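Local coordinates for uncharacterized conserved protein YiiM (Geobacillus stearothermophilus, PDB 5YHH), which probably acts as a molybdenum cofactor-dependent MOSC-domain oxidoreductase that gives resistance to hydroxylaminopurine, at residues E61-C66 / V118-Q123. Numbering follows the deposited sequence.
Sequences EDKAIC and VSQPRQ
D62 and S119 bring the two backbones closest, CA to CA 6.0 Å, where the type I turn E61-A64 leads into strand 65-69 and passes beside strand 114-121. At C66 and R122 the CA atoms stand 7.4 Å apart. The two strands are not sheet neighbours: strand 149-153 runs between them, antiparallel to both, and F151 faces A64 and I65 in a classic beta bulge. The one hydrogen bond across runs from S119 OG to D62 O, 2.6 Å, in the carbonyl plane with a C=O...O angle of 152°. With chi1 62°, OG sits between its own backbone N and carbonyl carbon, pointed at the turn. This is the mixed beta core of the MOSC domain. D62 itself sends its carboxylate elsewhere, to R152 and the backbone N of A205. The K63 chain crosses the Q120 amide obliquely, CG 3.8 Å from OE1 and CD 3.8 Å from NE2. That amide is held at both ends, OE1 by S204 and NE2 by P121 O at 3.0 Å. Further along, C66 SG lies 3.8 Å from R122 NH1, oblique to the guanidinium, whose NH1 bonds F89 O and whose NH2 bonds the cysteinesulfonic acid at position 125.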
ATOM      1  N   GLU A  61       1.513  -3.899  12.665  1.00 47.23           N
ATOM      2  CA  GLU A  61       0.165  -4.325  12.322  1.00 45.62           C
ATOM      3  C   GLU A  61      -0.495  -3.481  11.201  1.00 41.54           C
ATOM      4  O   GLU A  61      -1.107  -4.044  10.278  1.00 41.09           O
ATOM      5  CB  GLU A  61      -0.720  -4.255  13.553  1.00 47.09           C
ATOM      6  CG  GLU A  61      -1.471  -5.512  13.823  1.00 51.47           C
ATOM      7  CD  GLU A  61      -1.823  -5.655  15.289  1.00 58.05           C
ATOM      8  OE1 GLU A  61      -1.177  -4.964  16.121  1.00 61.90           O
ATOM      9  OE2 GLU A  61      -2.739  -6.455  15.610  1.00 61.88           O
ATOM     10  N   ASP A  62      -0.374  -2.158  11.306  1.00 38.46           N
ATOM     11  CA  ASP A  62      -0.965  -1.199  10.342  1.00 36.48           C
ATOM     12  C   ASP A  62      -0.390  -1.380   8.923  1.00 34.25           C
ATOM     13  O   ASP A  62      -1.065  -1.102   7.900  1.00 33.20           O
ATOM     14  CB  ASP A  62      -0.706   0.253  10.783  1.00 36.23           C
ATOM     15  CG  ASP A  62      -1.555   0.704  11.985  1.00 39.11           C
ATOM     16  OD1 ASP A  62      -2.681   0.209  12.195  1.00 36.86           O
ATOM     17  OD2 ASP A  62      -1.086   1.621  12.704  1.00 38.76           O
ATOM     18  N   LYS A  63       0.884  -1.763   8.876  1.00 32.56           N
ATOM     19  CA  LYS A  63       1.605  -1.900   7.634  1.00 31.89           C
ATOM     20  C   LYS A  63       1.912  -3.374   7.340  1.00 30.71           C
ATOM     21  O   LYS A  63       2.975  -3.711   6.820  1.00 31.07           O
ATOM     22  CB  LYS A  63       2.881  -1.057   7.693  1.00 31.74           C
ATOM     23  CG  LYS A  63       2.621   0.479   7.742  1.00 35.45           C
ATOM     24  CD  LYS A  63       3.865   1.347   7.425  1.00 38.75           C
ATOM     25  CE  LYS A  63       5.052   1.087   8.351  1.00 43.19           C
ATOM     26  NZ  LYS A  63       5.044   1.941   9.588  1.00 46.60           N
ATOM     27  N   ALA A  64       0.963  -4.252   7.635  1.00 29.62           N
ATOM     28  CA  ALA A  64       1.196  -5.693   7.519  1.00 29.52           C
ATOM     29  C   ALA A  64       1.451  -6.138   6.060  1.00 28.90           C
ATOM     30  O   ALA A  64       2.320  -6.968   5.819  1.00 28.97           O
ATOM     31  CB  ALA A  64       0.034  -6.440   8.069  1.00 29.53           C
ATOM     32  N   ILE A  65       0.672  -5.600   5.113  1.00 27.37           N
ATOM     33  CA  ILE A  65       0.761  -5.980   3.692  1.00 26.09           C
ATOM     34  C   ILE A  65       0.888  -4.697   2.862  1.00 25.22           C
ATOM     35  O   ILE A  65       0.014  -3.834   2.902  1.00 25.04           O
ATOM     36  CB  ILE A  65      -0.470  -6.780   3.238  1.00 26.57           C
ATOM     37  CG1 ILE A  65      -0.629  -8.079   4.072  1.00 27.77           C
ATOM     38  CG2 ILE A  65      -0.367  -7.128   1.744  1.00 25.39           C
ATOM     39  CD1 ILE A  65      -2.020  -8.655   3.976  1.00 32.09           C
ATOM     40  N   CYS A  66       1.975  -4.568   2.118  1.00 25.12           N
ATOM     41  CA  CYS A  66       2.117  -3.486   1.134  1.00 24.96           C
ATOM     42  C   CYS A  66       1.595  -3.934  -0.262  1.00 22.86           C
ATOM     43  O   CYS A  66       1.981  -4.992  -0.754  1.00 22.99           O
ATOM     44  CB  CYS A  66       3.607  -3.061   1.083  1.00 25.49           C
ATOM     45  SG  CYS A  66       3.910  -1.749  -0.106  1.00 34.44           S
ATOM     46  N   VAL A 118      -7.862  -1.710   4.479  1.00 25.25           N
ATOM     47  CA  VAL A 118      -6.981  -0.605   4.058  1.00 25.01           C
ATOM     48  C   VAL A 118      -6.727   0.321   5.230  1.00 25.43           C
ATOM     49  O   VAL A 118      -7.670   0.754   5.894  1.00 27.05           O
ATOM     50  CB  VAL A 118      -7.597   0.183   2.860  1.00 25.22           C
ATOM     51  CG1 VAL A 118      -6.701   1.358   2.437  1.00 25.52           C
ATOM     52  CG2 VAL A 118      -7.837  -0.755   1.668  1.00 24.76           C
ATOM     53  N   SER A 119      -5.458   0.601   5.483  1.00 25.37           N
ATOM     54  CA  SER A 119      -5.016   1.360   6.659  1.00 26.64           C
ATOM     55  C   SER A 119      -4.377   2.715   6.386  1.00 26.71           C
ATOM     56  O   SER A 119      -4.474   3.621   7.213  1.00 28.26           O
ATOM     57  CB  SER A 119      -4.006   0.532   7.440  1.00 26.69           C
ATOM     58  OG  SER A 119      -2.847   0.257   6.680  1.00 24.67           O
ATOM     59  N   GLN A 120      -3.679   2.824   5.254  1.00 26.83           N
ATOM     60  CA  GLN A 120      -2.965   4.036   4.880  1.00 26.92           C
ATOM     61  C   GLN A 120      -2.405   3.943   3.447  1.00 25.42           C
ATOM     62  O   GLN A 120      -2.197   2.839   2.931  1.00 23.70           O
ATOM     63  CB  GLN A 120      -1.798   4.264   5.846  1.00 28.20           C
ATOM     64  CG  GLN A 120      -0.754   3.152   5.863  1.00 28.21           C
ATOM     65  CD  GLN A 120       0.543   3.577   6.563  1.00 30.59           C
ATOM     66  OE1 GLN A 120       0.571   3.630   7.759  1.00 28.40           O
ATOM     67  NE2 GLN A 120       1.602   3.912   5.787  1.00 25.25           N
ATOM     68  N   PRO A 121      -2.145   5.103   2.811  1.00 25.78           N
ATOM     69  CA  PRO A 121      -1.301   5.151   1.611  1.00 24.84           C
ATOM     70  C   PRO A 121       0.115   4.702   1.925  1.00 24.99           C
ATOM     71  O   PRO A 121       0.535   4.726   3.078  1.00 25.80           O
ATOM     72  CB  PRO A 121      -1.308   6.649   1.240  1.00 26.73           C
ATOM     73  CG  PRO A 121      -2.460   7.214   1.983  1.00 26.72           C
ATOM     74  CD  PRO A 121      -2.506   6.468   3.249  1.00 26.66           C
ATOM     75  N   ARG A 122       0.829   4.243   0.914  1.00 25.54           N
ATOM     76  CA  ARG A 122       2.227   3.894   1.033  1.00 25.63           C
ATOM     77  C   ARG A 122       3.006   5.134   0.600  1.00 26.59           C
ATOM     78  O   ARG A 122       2.654   5.789  -0.351  1.00 23.77           O
ATOM     79  CB  ARG A 122       2.543   2.702   0.112  1.00 25.54           C
ATOM     80  CG  ARG A 122       4.016   2.280   0.049  1.00 28.30           C
ATOM     81  CD  ARG A 122       4.777   2.915  -1.098  1.00 33.78           C
ATOM     82  NE  ARG A 122       6.177   2.452  -1.158  1.00 37.69           N
ATOM     83  CZ  ARG A 122       6.600   1.352  -1.798  1.00 39.65           C
ATOM     84  NH1 ARG A 122       5.745   0.556  -2.492  1.00 36.97           N
ATOM     85  NH2 ARG A 122       7.902   1.051  -1.750  1.00 38.55           N
ATOM     86  N   GLN A 123       4.031   5.487   1.355  1.00 27.99           N
ATOM     87  CA  GLN A 123       4.830   6.652   1.021  1.00 29.96           C
ATOM     88  C   GLN A 123       6.050   6.225   0.207  1.00 29.20           C
ATOM     89  O   GLN A 123       6.647   5.181   0.474  1.00 29.02           O
ATOM     90  CB  GLN A 123       5.286   7.339   2.284  1.00 30.80           C
ATOM     91  CG  GLN A 123       4.160   7.840   3.141  1.00 34.34           C
ATOM     92  CD  GLN A 123       4.665   8.348   4.446  1.00 38.13           C
ATOM     93  OE1 GLN A 123       4.665   7.628   5.433  1.00 43.75           O
ATOM     94  NE2 GLN A 123       5.116   9.591   4.465  1.00 39.70           N
TER